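Long-range contact in arabinogalactan endo-1,4-beta-galactosidase (Ignisphaera aggregans, PDB 7OSK), which probably acts as a glycoside hydrolase family 53 endo-1,4-beta-galactanase, its N-terminal catalytic domain being the part described here: residues A[142-147]-A[189-194]. Numbering follows the deposited sequence.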
loop_
_atom_site.group_PDB
_atom_site.type_symbol
_atom_site.label_atom_id
_atom_site.label_comp_id
_atom_site.label_asym_id
_atom_site.label_seq_id
_atom_site.Cartn_x
_atom_site.Cartn_y
_atom_site.Cartn_z
ATOM N N ALA A 142 -8.532 -5.643 4.987
ATOM C CA ALA A 142 -7.907 -6.018 6.246
ATOM C C ALA A 142 -7.084 -4.862 6.806
ATOM O O ALA A 142 -6.323 -4.215 6.085
ATOM C CB ALA A 142 -7.037 -7.251 6.064
ATOM N N ASP A 143 -7.261 -4.604 8.097
ATOM C CA ASP A 143 -6.507 -3.581 8.808
ATOM C C ASP A 143 -6.562 -3.944 10.294
ATOM O O ASP A 143 -7.118 -4.984 10.642
ATOM C CB ASP A 143 -7.082 -2.194 8.519
ATOM C CG ASP A 143 -8.538 -2.077 8.894
ATOM O OD1 ASP A 143 -8.840 -2.042 10.105
ATOM O OD2 ASP A 143 -9.380 -2.011 7.974
ATOM N N PRO A 144 -5.982 -3.113 11.179
ATOM C CA PRO A 144 -5.961 -3.522 12.591
ATOM C C PRO A 144 -7.327 -3.599 13.275
ATOM O O PRO A 144 -7.357 -3.897 14.468
ATOM C CB PRO A 144 -5.104 -2.436 13.249
ATOM C CG PRO A 144 -4.232 -1.937 12.156
ATOM C CD PRO A 144 -5.106 -1.952 10.945
ATOM N N SER A 145 -8.416 -3.345 12.554
ATOM C CA SER A 145 -9.758 -3.432 13.134
ATOM C C SER A 145 -10.528 -4.629 12.573
ATOM O O SER A 145 -11.526 -5.060 13.150
ATOM C CB SER A 145 -10.537 -2.141 12.883
ATOM O OG SER A 145 -10.856 -1.989 11.511
ATOM N N LYS A 146 -10.060 -5.162 11.449
ATOM C CA LYS A 146 -10.672 -6.340 10.839
ATOM C C LYS A 146 -9.617 -7.170 10.118
ATOM O O LYS A 146 -8.903 -6.665 9.259
ATOM C CB LYS A 146 -11.793 -5.931 9.873
ATOM C CG LYS A 146 -11.367 -4.963 8.770
ATOM C CD LYS A 146 -12.561 -4.188 8.225
ATOM C CE LYS A 146 -12.166 -3.288 7.062
ATOM N NZ LYS A 146 -13.349 -2.744 6.328
ATOM N N GLN A 147 -9.515 -8.441 10.495
ATOM C CA GLN A 147 -8.582 -9.373 9.868
ATOM C C GLN A 147 -9.282 -10.704 9.624
ATOM O O GLN A 147 -8.903 -11.729 10.190
ATOM C CB GLN A 147 -7.341 -9.578 10.741
ATOM C CG GLN A 147 -6.454 -8.346 10.887
ATOM C CD GLN A 147 -5.527 -8.131 9.699
ATOM O OE1 GLN A 147 -5.327 -9.026 8.877
ATOM N NE2 GLN A 147 -4.954 -6.937 9.606
ATOM N N GLY A 189 0.676 -9.797 5.127
ATOM C CA GLY A 189 -0.461 -9.212 5.814
ATOM C C GLY A 189 -0.477 -7.705 5.649
ATOM O O GLY A 189 0.546 -7.112 5.304
ATOM N N ASN A 190 -1.631 -7.085 5.889
ATOM C CA ASN A 190 -1.752 -5.632 5.787
ATOM C C ASN A 190 -2.050 -4.998 7.136
ATOM O O ASN A 190 -3.099 -5.250 7.732
ATOM C CB ASN A 190 -2.842 -5.236 4.789
ATOM C CG ASN A 190 -2.782 -3.763 4.420
ATOM O OD1 ASN A 190 -1.859 -3.326 3.733
ATOM N ND2 ASN A 190 -3.763 -2.990 4.879
ATOM N N GLU A 191 -1.125 -4.159 7.594
ATOM C CA GLU A 191 -1.238 -3.495 8.887
ATOM C C GLU A 191 -1.563 -4.511 9.979
ATOM O O GLU A 191 -2.642 -4.491 10.575
ATOM C CB GLU A 191 -2.299 -2.395 8.826
ATOM C CG GLU A 191 -1.973 -1.299 7.824
ATOM C CD GLU A 191 -3.024 -0.208 7.772
ATOM O OE1 GLU A 191 -3.973 -0.248 8.580
ATOM O OE2 GLU A 191 -2.896 0.695 6.922
ATOM N N ILE A 192 -0.605 -5.397 10.232
ATOM C CA ILE A 192 -0.799 -6.528 11.133
ATOM C C ILE A 192 -0.458 -6.165 12.580
ATOM O O ILE A 192 0.116 -6.967 13.313
ATOM C CB ILE A 192 0.055 -7.737 10.684
ATOM C CG1 ILE A 192 1.503 -7.307 10.437
ATOM C CG2 ILE A 192 -0.513 -8.336 9.409
ATOM C CD1 ILE A 192 2.514 -8.404 10.674
ATOM N N ASN A 193 -0.820 -4.949 12.982
ATOM C CA ASN A 193 -0.586 -4.480 14.344
ATOM C C ASN A 193 -1.162 -5.442 15.378
ATOM O O ASN A 193 -0.460 -5.895 16.284
ATOM C CB ASN A 193 -1.195 -3.088 14.543
ATOM C CG ASN A 193 -0.613 -2.051 13.598
ATOM O OD1 ASN A 193 -0.373 -2.332 12.422
ATOM N ND2 ASN A 193 -0.380 -0.845 14.111
ATOM N N ASN A 194 -2.444 -5.754 15.225
ATOM C CA ASN A 194 -3.138 -6.663 16.125
ATOM C C ASN A 194 -3.141 -8.074 15.555
ATOM O O ASN A 194 -4.019 -8.883 15.862
ATOM C CB ASN A 194 -4.566 -6.175 16.365
ATOM C CG ASN A 194 -4.605 -4.783 16.961
ATOM O OD1 ASN A 194 -3.739 -4.411 17.749
ATOM N ND2 ASN A 194 -5.608 -4.001 16.580
HETATM O O HOH W 1 -3.706 -8.846 6.521
HETATM O O HOH W 2 -3.765 -6.162 12.561
#
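Asn190 hands its side-chain amide to the loop 142-147: ND2 donates to Ala142 O at 3.1 Å, nearly straight (164°) and close to the plane of its own amide. The amide is swung across to the carbonyl by chi1 -167°, which sets CG anti to the backbone N, while OD1 faces the other way, with weak bonds from Arg92 and His232. Gln147 reaches back: its NE2 donates to Asn190 O at 3.1 Å, in its own amide plane but tilted 25° from that of the carbonyl. A bend at chi2 folds the amide back toward its own turn, where NE2 also bonds weakly to Asp143 O and to water 2. Water 1 links Gln147 OE1 (2.9 Å) to Asn190 N, and water 2 donates to Glu191 O at 2.8 Å and weakly accepts from Asn194 N. At the far end Asn194 ND2 meets Pro144 O at 2.7 Å, in the carbonyl plane on a lone pair. With an alanine here, the carbonyl of Pro144 would probably lose this donor, and the proline end of the turn would be less firmly held. Between these bonds Pro144 lies against Glu191, CD 3.5 Å from Glu191 CB, with CG near the side chain of Asn193. Glu191 OE2 is held by Ser261, and Asn193 ND2 donates to Ala234 O. An Asx turn at Asp143, whose OD1 takes Ser145 N at 2.8 Å, shapes the type I turn. The contact joins the loops after barrel strands 130-135 and 185-188; Asn190-Glu191, with Glu292 close by, is consistent with the Asn-Glu pair after strand four in clan GH-A enzymes. Carboxamides and two waters thus satisfy several buried backbone groups, probably holding the loop in place beside this pair without a salt bridge.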